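Local coordinates for flagellar hook-associated protein 2 (Helicobacter pylori, PDB 6IWY) that caps the tip of the growing flagellar filament, where it promotes flagellin polymerisation and prevents unpolymerised subunits from leaking out, at residues Y72-K77 with A86-D91; S366-T371 with I393-T398. One frame throughout, in Å; residues are numbered along the deposited sequence.

Interaction 1 of 2, residues Y72-K77 with A86-D91; sequences YAVNIK and AQSITD
Val-74, on the strand of 72-77, packs against Ser-88 and Ile-89 of the helix that follows, and almost all of the contact runs through one of its methyls. From the backbone, CB points at the helix and the side chain divides there. The torsion of -156° places CG1 opposite the backbone nitrogen and sends it onto the helix surface, where Ser-88 OG is 3.5 Å from Val-74 CG1. Val-74 CG1 is also 3.6 Å from Ser-88 O and 4.0 Å from Ile-89 N, so it rests over the peptide joining these two residues. Beyond it, Ile-89 CG1 approaches Val-74 CG1 to 4.5 Å, adding a looser apolar contact. The other branch, CG2, points away from Ser-88 and adds little between these segments; Val-74 CG2 lies about 4.5 Å from Ile-89 CG1. Around this pair, Val-74 also touches Phe-65 and Ala-92, while Ile-89 reaches Leu-63 on the neighbouring strand and Val-114 on a second sheet.

Ser-88 OG turns back along its own helix to bond Val-85 O, which occupies the hydroxyl within the helix. Ser-88 OG and Asn-75 O are 4.2 Å apart, too far for a hydrogen bond, and no polar bond joins the two segments. Farther round the helix, Gln-87 NE2 donates to Asp-91 OD1, which lies in the amide plane of Gln-87.

The axes of strand and helix approach to 8.4 Å at 145°, so the chain nearly reverses direction. The arrangement is a beta-beta-alpha unit, in which a hairpin of strands 61-67 and 70-76 is followed by a helix packed against it.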
ATOM      1  N   TYR A  72       6.143  -3.723  -1.717  1.00 54.50           N
ATOM      2  CA  TYR A  72       7.011  -3.374  -2.827  1.00 55.18           C
ATOM      3  C   TYR A  72       7.142  -1.864  -2.932  1.00 54.71           C
ATOM      4  O   TYR A  72       6.203  -1.130  -2.686  1.00 54.43           O
ATOM      5  CB  TYR A  72       6.492  -3.907  -4.154  1.00 54.62           C
ATOM      6  CG  TYR A  72       6.286  -5.407  -4.243  1.00 55.35           C
ATOM      7  CD1 TYR A  72       7.257  -6.233  -4.796  1.00 57.95           C
ATOM      8  CD2 TYR A  72       5.096  -5.988  -3.815  1.00 53.57           C
ATOM      9  CE1 TYR A  72       7.053  -7.586  -4.894  1.00 60.41           C
ATOM     10  CE2 TYR A  72       4.889  -7.327  -3.894  1.00 55.12           C
ATOM     11  CZ  TYR A  72       5.855  -8.120  -4.440  1.00 60.74           C
ATOM     12  OH  TYR A  72       5.629  -9.473  -4.526  1.00 68.04           O
ATOM     13  N   ALA A  73       8.324  -1.412  -3.296  1.00 56.47           N
ATOM     14  CA  ALA A  73       8.578  -0.025  -3.612  1.00 56.14           C
ATOM     15  C   ALA A  73       9.212  -0.000  -5.033  1.00 57.51           C
ATOM     16  O   ALA A  73      10.374  -0.400  -5.217  1.00 59.96           O
ATOM     17  CB  ALA A  73       9.519   0.580  -2.563  1.00 56.56           C
ATOM     18  N   VAL A  74       8.430   0.422  -6.014  1.00 56.07           N
ATOM     19  CA  VAL A  74       8.879   0.581  -7.379  1.00 57.66           C
ATOM     20  C   VAL A  74       9.467   1.986  -7.495  1.00 59.30           C
ATOM     21  O   VAL A  74       8.826   2.970  -7.122  1.00 57.97           O
ATOM     22  CB  VAL A  74       7.712   0.486  -8.373  1.00 56.51           C
ATOM     23  CG1 VAL A  74       8.196   0.073  -9.758  1.00 56.07           C
ATOM     24  CG2 VAL A  74       6.637  -0.478  -7.855  1.00 55.43           C
ATOM     25  N   ASN A  75      10.709   2.081  -7.959  1.00 62.73           N
ATOM     26  CA  ASN A  75      11.351   3.376  -8.115  1.00 63.92           C
ATOM     27  C   ASN A  75      10.900   3.928  -9.425  1.00 64.26           C
ATOM     28  O   ASN A  75      10.764   3.188 -10.391  1.00 66.18           O
ATOM     29  CB  ASN A  75      12.843   3.230  -8.133  1.00 66.74           C
ATOM     30  CG  ASN A  75      13.366   2.549  -6.900  1.00 68.21           C
ATOM     31  OD1 ASN A  75      14.095   1.562  -6.994  1.00 73.43           O
ATOM     32  ND2 ASN A  75      13.017   3.070  -5.732  1.00 66.22           N
ATOM     33  N   ILE A  76      10.641   5.222  -9.475  1.00 63.53           N
ATOM     34  CA  ILE A  76      10.238   5.858 -10.717  1.00 63.08           C
ATOM     35  C   ILE A  76      11.169   7.050 -10.945  1.00 64.70           C
ATOM     36  O   ILE A  76      11.434   7.820 -10.009  1.00 65.02           O
ATOM     37  CB  ILE A  76       8.794   6.267 -10.615  1.00 60.85           C
ATOM     38  CG1 ILE A  76       7.937   5.023 -10.304  1.00 58.39           C
ATOM     39  CG2 ILE A  76       8.369   6.961 -11.877  1.00 61.91           C
ATOM     40  CD1 ILE A  76       6.526   5.101 -10.788  1.00 54.82           C
ATOM     41  N   LYS A  77      11.710   7.190 -12.150  1.00 65.62           N
ATOM     42  CA  LYS A  77      12.713   8.230 -12.377  1.00 67.21           C
ATOM     43  C   LYS A  77      12.083   9.425 -13.091  1.00 66.46           C
ATOM     44  O   LYS A  77      11.131   9.274 -13.820  1.00 65.23           O
ATOM     45  CB  LYS A  77      13.917   7.694 -13.186  1.00 70.54           C
ATOM     46  CG  LYS A  77      14.619   6.484 -12.587  1.00 70.67           C
ATOM     47  CD  LYS A  77      15.295   6.831 -11.270  1.00 70.49           C
ATOM     48  CE  LYS A  77      15.734   5.610 -10.484  1.00 69.55           C
ATOM     49  NZ  LYS A  77      16.203   6.032  -9.149  1.00 66.77           N
ATOM     50  N   ALA A  86       4.884   1.120 -16.603  1.00 56.60           N
ATOM     51  CA  ALA A  86       4.148  -0.127 -16.689  1.00 55.40           C
ATOM     52  C   ALA A  86       5.110  -1.289 -16.545  1.00 56.80           C
ATOM     53  O   ALA A  86       4.872  -2.219 -15.784  1.00 55.54           O
ATOM     54  CB  ALA A  86       3.421  -0.218 -17.997  1.00 55.29           C
ATOM     55  N   GLN A  87       6.207  -1.228 -17.290  1.00 59.41           N
ATOM     56  CA  GLN A  87       7.170  -2.315 -17.312  1.00 61.80           C
ATOM     57  C   GLN A  87       7.939  -2.424 -15.990  1.00 61.68           C
ATOM     58  O   GLN A  87       8.360  -3.545 -15.520  1.00 61.90           O
ATOM     59  CB  GLN A  87       8.217  -2.084 -18.394  1.00 65.55           C
ATOM     60  CG  GLN A  87       9.242  -3.247 -18.498  1.00 68.60           C
ATOM     61  CD  GLN A  87       8.609  -4.534 -19.042  1.00 69.64           C
ATOM     62  OE1 GLN A  87       7.879  -4.492 -20.026  1.00 69.16           O
ATOM     63  NE2 GLN A  87       8.870  -5.671 -18.388  1.00 69.85           N
ATOM     64  N   SER A  88       8.172  -1.250 -15.403  1.00 60.36           N
ATOM     65  CA  SER A  88       8.969  -1.215 -14.217  1.00 59.74           C
ATOM     66  C   SER A  88       8.162  -1.843 -13.069  1.00 56.95           C
ATOM     67  O   SER A  88       8.764  -2.450 -12.202  1.00 57.46           O
ATOM     68  CB  SER A  88       9.479   0.203 -13.936  1.00 59.39           C
ATOM     69  OG  SER A  88       8.589   0.946 -13.142  1.00 59.51           O
ATOM     70  N   ILE A  89       6.817  -1.737 -13.091  1.00 54.18           N
ATOM     71  CA  ILE A  89       5.968  -2.424 -12.096  1.00 51.84           C
ATOM     72  C   ILE A  89       6.130  -3.923 -12.227  1.00 53.64           C
ATOM     73  O   ILE A  89       6.378  -4.625 -11.244  1.00 53.68           O
ATOM     74  CB  ILE A  89       4.477  -2.075 -12.224  1.00 49.35           C
ATOM     75  CG1 ILE A  89       4.229  -0.668 -11.714  1.00 46.26           C
ATOM     76  CG2 ILE A  89       3.625  -3.076 -11.444  1.00 47.38           C
ATOM     77  CD1 ILE A  89       2.868  -0.171 -11.996  1.00 43.46           C
ATOM     78  N   THR A  90       6.007  -4.400 -13.455  1.00 55.28           N
ATOM     79  CA  THR A  90       6.262  -5.798 -13.785  1.00 58.35           C
ATOM     80  C   THR A  90       7.665  -6.301 -13.362  1.00 61.44           C
ATOM     81  O   THR A  90       7.817  -7.419 -12.810  1.00 62.85           O
ATOM     82  CB  THR A  90       6.153  -5.987 -15.292  1.00 60.54           C
ATOM     83  OG1 THR A  90       4.876  -5.481 -15.741  1.00 58.79           O
ATOM     84  CG2 THR A  90       6.333  -7.450 -15.664  1.00 62.90           C
ATOM     85  N   ASP A  91       8.684  -5.481 -13.619  1.00 62.65           N
ATOM     86  CA  ASP A  91      10.073  -5.843 -13.269  1.00 65.33           C
ATOM     87  C   ASP A  91      10.345  -5.794 -11.748  1.00 64.14           C
ATOM     88  O   ASP A  91      11.050  -6.635 -11.218  1.00 65.81           O
ATOM     89  CB  ASP A  91      11.081  -4.933 -14.001  1.00 67.25           C
ATOM     90  CG  ASP A  91      11.209  -5.239 -15.532  1.00 71.86           C
ATOM     91  OD1 ASP A  91      10.660  -6.245 -16.098  1.00 75.72           O
ATOM     92  OD2 ASP A  91      11.928  -4.455 -16.186  1.00 75.57           O
TER

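Interaction 2 of 2, residues S366-T371 with I393-T398; sequences SDSAFT and ITLEQT
The Phe-370 ring is approached obliquely by Leu-395, while Ser-368 OG lies at its edge, in the ring plane; Val-384, in a loop, touches the phenylalanine as well. Between the two segments, Ser-368, Phe-370 and Leu-395 link two antiparallel sheets by side-chain packing: strand 368-371 belongs to a four-stranded sheet, and strand 393-395 pairs with strand 17-19. Both lie in the FliD C-terminal family region, within a chain that is a fragment of the full-length cap protein. No hydrogen bond crosses between the two segments, and the CA atoms of Ser-368 and Leu-395 are 8.3 Å apart.

One methyl does the touching. Leu-395 CD1 comes to 3.6 Å from Phe-370 CD1 and to 4.1 Å from Phe-370 CG, so it lies against the CG-CD1-CE1 flank, centred on CD1. The two side chains cross at about a right angle. Leu-395 is further enclosed by Leu-17 of strand 17-19, Val-34 of strand 30-36 and Leu-37 in the loop after it.

Ser-368 divides its roles: OG is hydrogen-bonded to Arg-379 O on the adjoining strand, and its CB rests 4.1 Å from Leu-395 CD1.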
ATOM      1  N   SER A 366     -10.154 -12.454  -4.934  1.00 49.98           N
ATOM      2  CA  SER A 366     -11.075 -13.201  -4.064  1.00 51.14           C
ATOM      3  C   SER A 366     -10.913 -14.697  -4.256  1.00 52.49           C
ATOM      4  O   SER A 366     -10.511 -15.143  -5.319  1.00 52.60           O
ATOM      5  CB  SER A 366     -12.522 -12.771  -4.320  1.00 50.88           C
ATOM      6  OG  SER A 366     -13.162 -13.566  -5.304  1.00 54.27           O
ATOM      7  N   ASP A 367     -11.194 -15.457  -3.201  1.00 61.23           N
ATOM      8  CA  ASP A 367     -11.120 -16.917  -3.225  1.00 59.23           C
ATOM      9  C   ASP A 367     -12.359 -17.414  -3.971  1.00 57.80           C
ATOM     10  O   ASP A 367     -13.339 -16.717  -4.056  1.00 59.85           O
ATOM     11  CB  ASP A 367     -11.098 -17.515  -1.788  1.00 62.88           C
ATOM     12  CG  ASP A 367      -9.811 -17.183  -0.974  1.00 66.04           C
ATOM     13  OD1 ASP A 367      -8.711 -17.065  -1.540  1.00 65.40           O
ATOM     14  OD2 ASP A 367      -9.890 -17.078   0.282  1.00 73.56           O
ATOM     15  N   SER A 368     -12.294 -18.608  -4.535  1.00 55.84           N
ATOM     16  CA  SER A 368     -13.474 -19.295  -5.062  1.00 56.16           C
ATOM     17  C   SER A 368     -14.318 -19.842  -3.932  1.00 59.87           C
ATOM     18  O   SER A 368     -13.804 -20.177  -2.859  1.00 62.33           O
ATOM     19  CB  SER A 368     -13.062 -20.478  -5.940  1.00 54.09           C
ATOM     20  OG  SER A 368     -12.554 -21.553  -5.142  1.00 55.19           O
ATOM     21  N   ALA A 369     -15.609 -19.982  -4.181  1.00 62.01           N
ATOM     22  CA  ALA A 369     -16.522 -20.509  -3.167  1.00 67.03           C
ATOM     23  C   ALA A 369     -17.533 -21.404  -3.849  1.00 67.68           C
ATOM     24  O   ALA A 369     -18.125 -21.014  -4.879  1.00 66.79           O
ATOM     25  CB  ALA A 369     -17.230 -19.376  -2.424  1.00 71.98           C
ATOM     26  N   PHE A 370     -17.725 -22.592  -3.263  1.00 69.77           N
ATOM     27  CA  PHE A 370     -18.535 -23.651  -3.870  1.00 70.25           C
ATOM     28  C   PHE A 370     -18.873 -24.702  -2.816  1.00 75.08           C
ATOM     29  O   PHE A 370     -18.419 -24.602  -1.680  1.00 78.10           O
ATOM     30  CB  PHE A 370     -17.787 -24.290  -5.067  1.00 65.76           C
ATOM     31  CG  PHE A 370     -16.468 -24.900  -4.693  1.00 64.69           C
ATOM     32  CD1 PHE A 370     -15.310 -24.136  -4.705  1.00 63.06           C
ATOM     33  CD2 PHE A 370     -16.388 -26.230  -4.305  1.00 66.97           C
ATOM     34  CE1 PHE A 370     -14.088 -24.691  -4.331  1.00 64.61           C
ATOM     35  CE2 PHE A 370     -15.167 -26.797  -3.933  1.00 68.40           C
ATOM     36  CZ  PHE A 370     -14.020 -26.031  -3.936  1.00 67.12           C
ATOM     37  N   THR A 371     -19.660 -25.708  -3.202  1.00 76.91           N
ATOM     38  CA  THR A 371     -20.128 -26.739  -2.280  1.00 82.46           C
ATOM     39  C   THR A 371     -20.396 -28.082  -2.964  1.00 82.27           C
ATOM     40  O   THR A 371     -21.107 -28.138  -3.960  1.00 80.72           O
ATOM     41  CB  THR A 371     -21.450 -26.308  -1.620  1.00 88.55           C
ATOM     42  OG1 THR A 371     -22.389 -25.967  -2.646  1.00 88.05           O
ATOM     43  CG2 THR A 371     -21.250 -25.102  -0.708  1.00 91.72           C
ATOM     44  N   ILE A 393     -10.917 -30.714 -11.079  1.00 74.68           N
ATOM     45  CA  ILE A 393     -11.974 -29.761 -11.449  1.00 69.05           C
ATOM     46  C   ILE A 393     -11.421 -28.375 -11.664  1.00 66.10           C
ATOM     47  O   ILE A 393     -10.649 -27.894 -10.858  1.00 65.37           O
ATOM     48  CB  ILE A 393     -13.035 -29.624 -10.331  1.00 66.50           C
ATOM     49  CG1 ILE A 393     -13.709 -30.964 -10.037  1.00 69.42           C
ATOM     50  CG2 ILE A 393     -14.103 -28.592 -10.714  1.00 63.32           C
ATOM     51  CD1 ILE A 393     -14.738 -30.899  -8.922  1.00 68.48           C
ATOM     52  N   THR A 394     -11.843 -27.723 -12.740  1.00 65.45           N
ATOM     53  CA  THR A 394     -11.610 -26.291 -12.921  1.00 62.96           C
ATOM     54  C   THR A 394     -12.958 -25.574 -12.873  1.00 61.05           C
ATOM     55  O   THR A 394     -13.865 -25.948 -13.588  1.00 63.07           O
ATOM     56  CB  THR A 394     -10.908 -25.974 -14.255  1.00 65.97           C
ATOM     57  OG1 THR A 394      -9.622 -26.606 -14.292  1.00 68.61           O
ATOM     58  CG2 THR A 394     -10.747 -24.443 -14.444  1.00 63.48           C
ATOM     59  N   LEU A 395     -13.096 -24.564 -12.025  1.00 58.97           N
ATOM     60  CA  LEU A 395     -14.329 -23.816 -11.962  1.00 59.25           C
ATOM     61  C   LEU A 395     -14.295 -22.737 -13.038  1.00 61.20           C
ATOM     62  O   LEU A 395     -13.307 -22.002 -13.162  1.00 61.44           O
ATOM     63  CB  LEU A 395     -14.531 -23.180 -10.588  1.00 57.98           C
ATOM     64  CG  LEU A 395     -14.623 -24.124  -9.380  1.00 59.48           C
ATOM     65  CD1 LEU A 395     -15.038 -23.335  -8.160  1.00 59.95           C
ATOM     66  CD2 LEU A 395     -15.581 -25.297  -9.615  1.00 61.72           C
ATOM     67  N   GLU A 396     -15.380 -22.639 -13.805  1.00 63.77           N
ATOM     68  CA  GLU A 396     -15.484 -21.664 -14.883  1.00 66.95           C
ATOM     69  C   GLU A 396     -16.646 -20.691 -14.746  1.00 68.58           C
ATOM     70  O   GLU A 396     -16.569 -19.580 -15.284  1.00 71.35           O
ATOM     71  CB  GLU A 396     -15.612 -22.386 -16.206  1.00 71.03           C
ATOM     72  CG  GLU A 396     -14.322 -23.020 -16.648  1.00 74.00           C
ATOM     73  CD  GLU A 396     -14.565 -24.260 -17.487  1.00 80.96           C
ATOM     74  OE1 GLU A 396     -15.376 -25.107 -17.043  1.00 83.85           O
ATOM     75  OE2 GLU A 396     -13.972 -24.386 -18.585  1.00 86.39           O
ATOM     76  N   GLN A 397     -17.728 -21.113 -14.087  1.00 67.64           N
ATOM     77  CA  GLN A 397     -18.885 -20.242 -13.880  1.00 70.36           C
ATOM     78  C   GLN A 397     -19.649 -20.520 -12.617  1.00 69.29           C
ATOM     79  O   GLN A 397     -19.633 -21.618 -12.089  1.00 66.42           O
ATOM     80  CB  GLN A 397     -19.886 -20.392 -14.997  1.00 75.58           C
ATOM     81  CG  GLN A 397     -19.339 -20.300 -16.366  1.00 77.09           C
ATOM     82  CD  GLN A 397     -20.434 -20.470 -17.380  1.00 82.60           C
ATOM     83  OE1 GLN A 397     -21.493 -21.026 -17.072  1.00 81.37           O
ATOM     84  NE2 GLN A 397     -20.192 -19.997 -18.597  1.00 86.69           N
ATOM     85  N   THR A 398     -20.377 -19.509 -12.171  1.00 72.97           N
ATOM     86  CA  THR A 398     -21.295 -19.679 -11.062  1.00 74.99           C
ATOM     87  C   THR A 398     -22.479 -20.522 -11.531  1.00 78.64           C
ATOM     88  O   THR A 398     -22.670 -20.728 -12.738  1.00 81.15           O
ATOM     89  CB  THR A 398     -21.755 -18.320 -10.486  1.00 79.91           C
ATOM     90  OG1 THR A 398     -22.146 -17.440 -11.553  1.00 85.86           O
ATOM     91  CG2 THR A 398     -20.620 -17.669  -9.687  1.00 75.43           C
TER

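In the fold
From the N terminus the chain first lays down strands 17-19 and 30-36, which later receive the segments of interaction 2, and then runs through 42-49 and 61-67 to interaction 1. That contact closes over the eight residues between its segments, the last four of them the first turn of helix 82-92. A long excursion through the other sheets and helices follows before residues 366-371 open interaction 2, closed by 393-398 after a 21-residue connection that includes strand 378-379. The two contacts thus lie in series, their centres 32 Å apart: interaction 1 binds a helix to its hairpin, whereas interaction 2 packs together two C-terminal strands, each paired separately with an N-terminal strand.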